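Local coordinates for capsular polysaccharide export system protein KpsC (Thermosulfurimonas dismutans, PDB 6MGD) that probably transfers Kdo sugars in beta-2,7 linkage during synthesis of the glycolipid anchor of bacterial capsules, at residues Y5-S10 and G50-N55; I155-G160 and Y230-Y235; G214-L217 and E222-V225. All blocks are in the same frame, centred on the assembly; numbering follows the deposited sequence.

Interaction 1: Y5-S10 and G50-N55; sequences YTYKFS and GSTLEN
Tyr7 holds its CG anti to the backbone N (chi1 -173°), which swings the ring off strand 4-7 to the start of helix 52-56, where Thr52 and Leu53 receive it. In Thr52 the methyl lies anti to N, on the side where the tyrosine ring arrives, and OG1 sits beside the backbone N. The CD1-CE1 side of the ring does the touching, CE1 the more closely. Thr52 CG2 comes up at the edge, near the ring plane, 4.1 Å from Tyr7 CE1, whereas Leu53 CD2 approaches the same Tyr7 CE1 obliquely at 3.8 Å. A branched residue suits each helix position: leucine gives a methyl to the buried side, and threonine adds a hydroxyl that can serve water.

That hydroxyl is anchored by a hydrogen bond to Trp49 O at the end of strand 44-49, and it also receives water. Water 1 donates to Tyr7 O at 2.8 Å and only weakly to Thr52 OG1; water 2 donates to Lys8 O at 3.2 Å and to Thr52 OG1 at 3.3 Å. Farther out, Lys8 CG lies over one face of the tyrosine ring, toward the rim, and Lys8 NZ donates to Tyr7 OH at 3.1 Å. Both polar ends meet Glu56, by a salt bridge from Lys8 and a hydrogen bond from Tyr7. Replacing Tyr7 with an alanine would probably open a gap beside the Thr52 and Leu53 methyls and leave Glu56 and Lys8 without the hydroxyl they share.

In the mixed sheet that holds strand 4-7, within a GT-B-type protein, the contact joins that strand to the helix after its neighbour 44-49. Its chemistry is divided: methyl-to-ring packing carries the direct touch, while the polar link, from the Tyr7 and Lys8 carbonyls to the Thr52 hydroxyl, runs through water.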
loop_
_atom_site.group_PDB
_atom_site.type_symbol
_atom_site.label_atom_id
_atom_site.label_comp_id
_atom_site.label_asym_id
_atom_site.label_seq_id
_atom_site.Cartn_x
_atom_site.Cartn_y
_atom_site.Cartn_z
ATOM N N TYR A 5 10.091 7.418 -20.266
ATOM C CA TYR A 5 9.810 6.230 -21.054
ATOM C C TYR A 5 9.183 5.176 -20.154
ATOM O O TYR A 5 9.472 5.112 -18.956
ATOM C CB TYR A 5 11.081 5.669 -21.708
ATOM C CG TYR A 5 11.679 6.589 -22.744
ATOM C CD1 TYR A 5 11.289 6.509 -24.073
ATOM C CD2 TYR A 5 12.628 7.540 -22.393
ATOM C CE1 TYR A 5 11.828 7.348 -25.028
ATOM C CE2 TYR A 5 13.173 8.386 -23.340
ATOM C CZ TYR A 5 12.769 8.285 -24.657
ATOM O OH TYR A 5 13.306 9.123 -25.606
ATOM N N THR A 6 8.319 4.354 -20.741
ATOM C CA THR A 6 7.656 3.279 -20.019
ATOM C C THR A 6 8.277 1.935 -20.379
ATOM O O THR A 6 8.789 1.740 -21.485
ATOM C CB THR A 6 6.154 3.255 -20.318
ATOM O OG1 THR A 6 5.947 3.135 -21.730
ATOM C CG2 THR A 6 5.489 4.530 -19.813
ATOM N N TYR A 7 8.222 1.003 -19.430
ATOM C CA TYR A 7 8.817 -0.320 -19.584
ATOM C C TYR A 7 7.711 -1.366 -19.540
ATOM O O TYR A 7 7.168 -1.657 -18.468
ATOM C CB TYR A 7 9.863 -0.576 -18.500
ATOM C CG TYR A 7 10.640 -1.861 -18.681
ATOM C CD1 TYR A 7 10.362 -2.980 -17.907
ATOM C CD2 TYR A 7 11.654 -1.952 -19.626
ATOM C CE1 TYR A 7 11.070 -4.151 -18.067
ATOM C CE2 TYR A 7 12.370 -3.120 -19.797
ATOM C CZ TYR A 7 12.075 -4.217 -19.015
ATOM O OH TYR A 7 12.785 -5.386 -19.178
ATOM N N LYS A 8 7.379 -1.921 -20.707
ATOM C CA LYS A 8 6.449 -3.046 -20.822
ATOM C C LYS A 8 5.084 -2.709 -20.225
ATOM O O LYS A 8 4.512 -3.476 -19.448
ATOM C CB LYS A 8 7.035 -4.306 -20.181
ATOM C CG LYS A 8 8.305 -4.805 -20.849
ATOM C CD LYS A 8 8.888 -6.000 -20.113
ATOM C CE LYS A 8 10.152 -6.507 -20.795
ATOM N NZ LYS A 8 10.817 -7.572 -19.996
ATOM N N PHE A 9 4.563 -1.543 -20.594
ATOM C CA PHE A 9 3.224 -1.124 -20.208
ATOM C C PHE A 9 2.228 -1.485 -21.302
ATOM O O PHE A 9 2.546 -1.453 -22.494
ATOM C CB PHE A 9 3.161 0.384 -19.951
ATOM C CG PHE A 9 3.687 0.804 -18.605
ATOM C CD1 PHE A 9 4.441 -0.064 -17.830
ATOM C CD2 PHE A 9 3.413 2.072 -18.112
ATOM C CE1 PHE A 9 4.919 0.329 -16.594
ATOM C CE2 PHE A 9 3.887 2.468 -16.878
ATOM C CZ PHE A 9 4.641 1.595 -16.116
ATOM N N SER A 10 1.013 -1.827 -20.886
ATOM C CA SER A 10 -0.066 -1.984 -21.846
ATOM C C SER A 10 -0.527 -0.615 -22.342
ATOM O O SER A 10 -0.337 0.412 -21.683
ATOM C CB SER A 10 -1.238 -2.748 -21.227
ATOM O OG SER A 10 -1.798 -2.040 -20.136
ATOM N N GLY A 50 5.766 -1.568 -10.374
ATOM C CA GLY A 50 5.950 -2.476 -9.255
ATOM C C GLY A 50 7.337 -3.086 -9.245
ATOM O O GLY A 50 8.349 -2.400 -9.419
ATOM N N SER A 51 7.385 -4.400 -9.046
ATOM C CA SER A 51 8.638 -5.147 -8.966
ATOM C C SER A 51 8.953 -5.866 -10.271
ATOM O O SER A 51 9.451 -6.996 -10.263
ATOM C CB SER A 51 8.584 -6.134 -7.806
ATOM O OG SER A 51 8.325 -5.463 -6.586
ATOM N N THR A 52 8.674 -5.226 -11.408
ATOM C CA THR A 52 8.887 -5.878 -12.697
ATOM C C THR A 52 10.360 -6.189 -12.926
ATOM O O THR A 52 10.707 -7.279 -13.398
ATOM C CB THR A 52 8.336 -5.002 -13.822
ATOM O OG1 THR A 52 6.923 -4.836 -13.648
ATOM C CG2 THR A 52 8.598 -5.636 -15.176
ATOM N N LEU A 53 11.245 -5.250 -12.588
ATOM C CA LEU A 53 12.671 -5.479 -12.794
ATOM C C LEU A 53 13.200 -6.558 -11.855
ATOM O O LEU A 53 14.033 -7.380 -12.255
ATOM C CB LEU A 53 13.443 -4.175 -12.608
ATOM C CG LEU A 53 13.006 -3.024 -13.516
ATOM C CD1 LEU A 53 13.745 -1.738 -13.172
ATOM C CD2 LEU A 53 13.213 -3.395 -14.976
ATOM N N GLU A 54 12.726 -6.575 -10.608
ATOM C CA GLU A 54 13.188 -7.583 -9.658
ATOM C C GLU A 54 12.696 -8.975 -10.040
ATOM O O GLU A 54 13.412 -9.964 -9.847
ATOM C CB GLU A 54 12.732 -7.227 -8.242
ATOM C CG GLU A 54 13.470 -6.048 -7.618
ATOM C CD GLU A 54 13.025 -4.709 -8.176
ATOM O OE1 GLU A 54 11.889 -4.624 -8.691
ATOM O OE2 GLU A 54 13.810 -3.740 -8.099
ATOM N N ASN A 55 11.477 -9.072 -10.578
ATOM C CA ASN A 55 10.963 -10.368 -11.011
ATOM C C ASN A 55 11.746 -10.911 -12.199
ATOM O O ASN A 55 11.850 -12.131 -12.366
ATOM C CB ASN A 55 9.480 -10.257 -11.355
ATOM C CG ASN A 55 8.634 -9.871 -10.161
ATOM O OD1 ASN A 55 8.994 -10.147 -9.017
ATOM N ND2 ASN A 55 7.503 -9.225 -10.420
HETATM O O HOH W 1 6.808 -2.118 -15.742
HETATM O O HOH W 2 5.431 -3.919 -16.444
#

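Interaction 2: I155-G160 and Y230-Y235; sequences IIVVPG and YDIISY
A parallel beta-sheet flanked by helices, the Rossmann-like layer expected of a GT-B glycosyltransferase domain, provides the setting: strand 155-159 lies in its interior, and Val157 and Ile155 project from it onto the short, weakly bonded helix 230-233 and the turn after it. Val157 meets Ile232 methyl to methyl, CG2 of the valine standing 4.0 Å from CG2 of the isoleucine, with the two side chains crossing at a slant. Val157 places CG2 anti to its backbone N, with CG1 between N and the carbonyl carbon (chi1 63°), and it is the anti methyl that reaches the helix. Beta-branched residues suit this place because they favour extended backbone and present methyls close to the main chain, and the strand and helix backbones run near each other here, Val157 CA lying 7.5 Å from Ile233 CA.

Two residues earlier on the same side of the strand, Ile155 meets backbone instead of a side chain: its CG2 lies 3.6 Å from Tyr235 O. This is van der Waals contact between a methyl and a carbonyl, made where the turn passes the beginning of the strand. The end of the Tyr235 side chain leads off from the strand, and the side chain touches Pro148.

The strand is bordered by 193-197 and 238-241, and its backbone bonds to both; Asp237 also accepts from Ile155 N through its side chain. Ile156 and Val158 face helix 178-188 on the other side of the sheet. Ile233, turned away from the strand, packs against Phe246 and Glu249, so the short helix bridges the sheet and helix 246-253 on its way into strand 238-241.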
loop_
_atom_site.group_PDB
_atom_site.type_symbol
_atom_site.label_atom_id
_atom_site.label_comp_id
_atom_site.label_asym_id
_atom_site.label_seq_id
_atom_site.Cartn_x
_atom_site.Cartn_y
_atom_site.Cartn_z
ATOM N N ILE A 155 -11.941 -10.054 20.080
ATOM C CA ILE A 155 -12.283 -10.174 18.667
ATOM C C ILE A 155 -11.063 -9.795 17.835
ATOM O O ILE A 155 -10.590 -8.654 17.895
ATOM C CB ILE A 155 -13.491 -9.292 18.308
ATOM C CG1 ILE A 155 -14.688 -9.629 19.201
ATOM C CG2 ILE A 155 -13.871 -9.476 16.844
ATOM C CD1 ILE A 155 -15.215 -11.035 19.011
ATOM N N ILE A 156 -10.555 -10.751 17.058
ATOM C CA ILE A 156 -9.440 -10.534 16.141
ATOM C C ILE A 156 -9.933 -10.775 14.717
ATOM O O ILE A 156 -10.633 -11.760 14.458
ATOM C CB ILE A 156 -8.240 -11.443 16.479
ATOM C CG1 ILE A 156 -7.605 -11.035 17.810
ATOM C CG2 ILE A 156 -7.192 -11.392 15.375
ATOM C CD1 ILE A 156 -6.312 -11.781 18.127
ATOM N N VAL A 157 -9.583 -9.866 13.802
ATOM C CA VAL A 157 -9.936 -9.974 12.390
ATOM C C VAL A 157 -8.655 -10.128 11.582
ATOM O O VAL A 157 -7.646 -9.471 11.862
ATOM C CB VAL A 157 -10.750 -8.754 11.899
ATOM C CG1 VAL A 157 -9.932 -7.474 11.995
ATOM C CG2 VAL A 157 -11.255 -8.963 10.472
ATOM N N VAL A 158 -8.694 -11.011 10.589
ATOM C CA VAL A 158 -7.550 -11.274 9.721
ATOM C C VAL A 158 -7.996 -11.165 8.268
ATOM O O VAL A 158 -8.761 -12.014 7.791
ATOM C CB VAL A 158 -6.932 -12.655 10.006
ATOM C CG1 VAL A 158 -5.870 -12.992 8.966
ATOM C CG2 VAL A 158 -6.337 -12.700 11.406
ATOM N N PRO A 159 -7.560 -10.139 7.534
ATOM C CA PRO A 159 -7.916 -10.027 6.111
ATOM C C PRO A 159 -6.970 -10.865 5.265
ATOM O O PRO A 159 -5.753 -10.675 5.303
ATOM C CB PRO A 159 -7.753 -8.529 5.825
ATOM C CG PRO A 159 -6.703 -8.087 6.789
ATOM C CD PRO A 159 -6.845 -8.947 8.025
ATOM N N GLY A 160 -7.532 -11.805 4.512
ATOM C CA GLY A 160 -6.723 -12.594 3.607
ATOM C C GLY A 160 -6.237 -11.779 2.423
ATOM O O GLY A 160 -6.852 -10.794 2.015
ATOM N N TYR A 230 -14.568 -2.639 5.600
ATOM C CA TYR A 230 -14.320 -1.588 6.585
ATOM C C TYR A 230 -15.299 -1.586 7.758
ATOM O O TYR A 230 -14.946 -1.151 8.859
ATOM C CB TYR A 230 -14.342 -0.245 5.853
ATOM C CG TYR A 230 -14.528 -0.444 4.362
ATOM C CD1 TYR A 230 -15.797 -0.429 3.800
ATOM C CD2 TYR A 230 -13.441 -0.693 3.526
ATOM C CE1 TYR A 230 -15.981 -0.634 2.445
ATOM C CE2 TYR A 230 -13.617 -0.904 2.168
ATOM C CZ TYR A 230 -14.888 -0.869 1.635
ATOM O OH TYR A 230 -15.064 -1.073 0.285
ATOM N N ASP A 231 -16.530 -2.059 7.550
ATOM C CA ASP A 231 -17.468 -2.239 8.652
ATOM C C ASP A 231 -17.447 -3.662 9.198
ATOM O O ASP A 231 -18.438 -4.127 9.773
ATOM C CB ASP A 231 -18.881 -1.833 8.240
ATOM C CG ASP A 231 -19.043 -0.328 8.136
ATOM O OD1 ASP A 231 -19.163 0.184 7.004
ATOM O OD2 ASP A 231 -19.025 0.345 9.191
ATOM N N ILE A 232 -16.341 -4.376 8.988
ATOM C CA ILE A 232 -15.929 -5.440 9.897
ATOM C C ILE A 232 -14.853 -4.930 10.855
ATOM O O ILE A 232 -14.678 -5.509 11.938
ATOM C CB ILE A 232 -15.428 -6.688 9.131
ATOM C CG1 ILE A 232 -16.482 -7.207 8.157
ATOM C CG2 ILE A 232 -15.097 -7.823 10.084
ATOM C CD1 ILE A 232 -15.979 -8.354 7.288
ATOM N N ILE A 233 -14.154 -3.847 10.502
ATOM C CA ILE A 233 -13.116 -3.281 11.365
ATOM C C ILE A 233 -13.719 -2.769 12.670
ATOM O O ILE A 233 -13.180 -3.005 13.758
ATOM C CB ILE A 233 -12.362 -2.162 10.623
ATOM C CG1 ILE A 233 -11.839 -2.670 9.277
ATOM C CG2 ILE A 233 -11.228 -1.601 11.479
ATOM C CD1 ILE A 233 -11.073 -1.633 8.477
ATOM N N SER A 234 -14.847 -2.056 12.576
ATOM C CA SER A 234 -15.437 -1.409 13.745
ATOM C C SER A 234 -15.865 -2.416 14.805
ATOM O O SER A 234 -15.890 -2.088 15.997
ATOM C CB SER A 234 -16.630 -0.554 13.316
ATOM O OG SER A 234 -17.619 -1.347 12.683
ATOM N N TYR A 235 -16.206 -3.638 14.397
ATOM C CA TYR A 235 -16.588 -4.684 15.336
ATOM C C TYR A 235 -15.391 -5.426 15.919
ATOM O O TYR A 235 -15.578 -6.260 16.810
ATOM C CB TYR A 235 -17.528 -5.685 14.656
ATOM C CG TYR A 235 -18.823 -5.079 14.163
ATOM C CD1 TYR A 235 -19.485 -5.607 13.060
ATOM C CD2 TYR A 235 -19.388 -3.981 14.801
ATOM C CE1 TYR A 235 -20.668 -5.055 12.604
ATOM C CE2 TYR A 235 -20.570 -3.424 14.355
ATOM C CZ TYR A 235 -21.207 -3.964 13.257
ATOM O OH TYR A 235 -22.385 -3.411 12.809
#

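Interaction 3: G214-L217 and E222-V225; sequences GELL and EICV
Glu222 fastens its end of the contact through OE1, which hydrogen-bonds the hydroxyl of Tyr193, while its backbone bonds to Tyr196 of the adjoining strand 193-197. Its CB is directed away from 214-217, and what it offers that segment is backbone: Leu217 CD2 lies 4.2 Å from Glu222 CA.

The main partner is Ile223, whose CB heads toward the loop. With CG1 anti to the carbonyl carbon (chi1 -63°) and CD1 extended beyond it, the ethyl arm runs up against both leucines. Leu216 crosses it at about a right angle, its CB 3.9 Å and its CD1 4.0 Å from Ile223 CD1. Leu217 comes at a slant, bringing CD2 to 3.8 Å from Ile223 CG1. A beta-branched isoleucine suits the extended backbone of a strand and offers an ethyl arm to the loop; leucine, branched at CG, carries its methyls out from the loop backbone to meet it. Leu216 also rests on Leu179 and Leu182 of helix 178-188, whereas Leu217 is exposed.

The touching groups are aliphatic, so dispersion and the shielding of hydrocarbon from water probably hold the loop against the outermost strand 222-223, with little directional preference from bonding between the segments.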
loop_
_atom_site.group_PDB
_atom_site.type_symbol
_atom_site.label_atom_id
_atom_site.label_comp_id
_atom_site.label_asym_id
_atom_site.label_seq_id
_atom_site.Cartn_x
_atom_site.Cartn_y
_atom_site.Cartn_z
ATOM N N GLY A 214 -11.780 -25.824 4.967
ATOM C CA GLY A 214 -11.838 -26.733 6.100
ATOM C C GLY A 214 -10.609 -26.642 6.984
ATOM O O GLY A 214 -10.711 -26.692 8.213
ATOM N N GLU A 215 -9.430 -26.511 6.372
ATOM C CA GLU A 215 -8.199 -26.347 7.134
ATOM C C GLU A 215 -8.029 -24.931 7.667
ATOM O O GLU A 215 -7.228 -24.720 8.585
ATOM C CB GLU A 215 -6.994 -26.733 6.273
ATOM C CG GLU A 215 -6.876 -25.949 4.976
ATOM C CD GLU A 215 -5.882 -26.570 4.014
ATOM O OE1 GLU A 215 -6.216 -26.712 2.819
ATOM O OE2 GLU A 215 -4.768 -26.923 4.455
ATOM N N LEU A 216 -8.759 -23.960 7.113
ATOM C CA LEU A 216 -8.744 -22.614 7.674
ATOM C C LEU A 216 -9.446 -22.576 9.025
ATOM O O LEU A 216 -8.969 -21.925 9.962
ATOM C CB LEU A 216 -9.400 -21.631 6.703
ATOM C CG LEU A 216 -8.756 -21.443 5.329
ATOM C CD1 LEU A 216 -9.622 -20.542 4.465
ATOM C CD2 LEU A 216 -7.356 -20.870 5.465
ATOM N N LEU A 217 -10.576 -23.278 9.145
ATOM C CA LEU A 217 -11.353 -23.304 10.378
ATOM C C LEU A 217 -10.632 -23.989 11.531
ATOM O O LEU A 217 -11.055 -23.829 12.680
ATOM C CB LEU A 217 -12.699 -23.989 10.131
ATOM C CG LEU A 217 -13.736 -23.185 9.347
ATOM C CD1 LEU A 217 -14.960 -24.037 9.046
ATOM C CD2 LEU A 217 -14.132 -21.931 10.115
ATOM N N GLU A 222 -14.623 -18.362 12.661
ATOM C CA GLU A 222 -15.538 -18.261 11.533
ATOM C C GLU A 222 -14.820 -17.612 10.358
ATOM O O GLU A 222 -13.742 -17.029 10.502
ATOM C CB GLU A 222 -16.808 -17.475 11.897
ATOM C CG GLU A 222 -16.743 -15.981 11.611
ATOM C CD GLU A 222 -18.097 -15.303 11.755
ATOM O OE1 GLU A 222 -18.261 -14.486 12.686
ATOM O OE2 GLU A 222 -19.001 -15.598 10.944
ATOM N N ILE A 223 -15.428 -17.729 9.181
ATOM C CA ILE A 223 -14.870 -17.203 7.939
ATOM C C ILE A 223 -15.885 -16.210 7.389
ATOM O O ILE A 223 -16.907 -16.608 6.818
ATOM C CB ILE A 223 -14.562 -18.315 6.929
ATOM C CG1 ILE A 223 -13.481 -19.246 7.489
ATOM C CG2 ILE A 223 -14.128 -17.735 5.584
ATOM C CD1 ILE A 223 -13.060 -20.372 6.554
ATOM N N CYS A 224 -15.618 -14.916 7.565
ATOM C CA CYS A 224 -16.532 -13.865 7.114
ATOM C C CYS A 224 -16.354 -13.677 5.615
ATOM O O CYS A 224 -15.512 -12.895 5.172
ATOM C CB CYS A 224 -16.278 -12.560 7.860
ATOM S SG CYS A 224 -17.651 -11.379 7.806
ATOM N N VAL A 225 -17.172 -14.383 4.833
ATOM C CA VAL A 225 -17.021 -14.375 3.385
ATOM C C VAL A 225 -17.556 -13.102 2.739
ATOM O O VAL A 225 -17.153 -12.774 1.617
ATOM C CB VAL A 225 -17.692 -15.614 2.774
ATOM C CG1 VAL A 225 -16.707 -16.775 2.744
ATOM C CG2 VAL A 225 -18.921 -16.000 3.587
#

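How the interactions relate
Interaction 1 is a buried contact on the mixed sheet, interaction 2 a partly buried one on the parallel sheet, and interaction 3 a surface one at that second sheet's edge. The first stands apart, its centre 34 Å from that of interaction 2 and across the middle of the chain. Interactions 2 and 3 serve the same sheet, at an interior strand and at an outermost one, and they meet where Ile232 CD1 lies 3.5 Å from Cys224 SG. Chemistry follows place: an aromatic ring and bridging waters mark interaction 1, with the Glu56 carboxylate just beyond it, while the others rest on aliphatic groups, methyl on methyl and methyl on a backbone carbonyl in 155-160/230-235, two leucines on an isoleucine in 214-217/222-225.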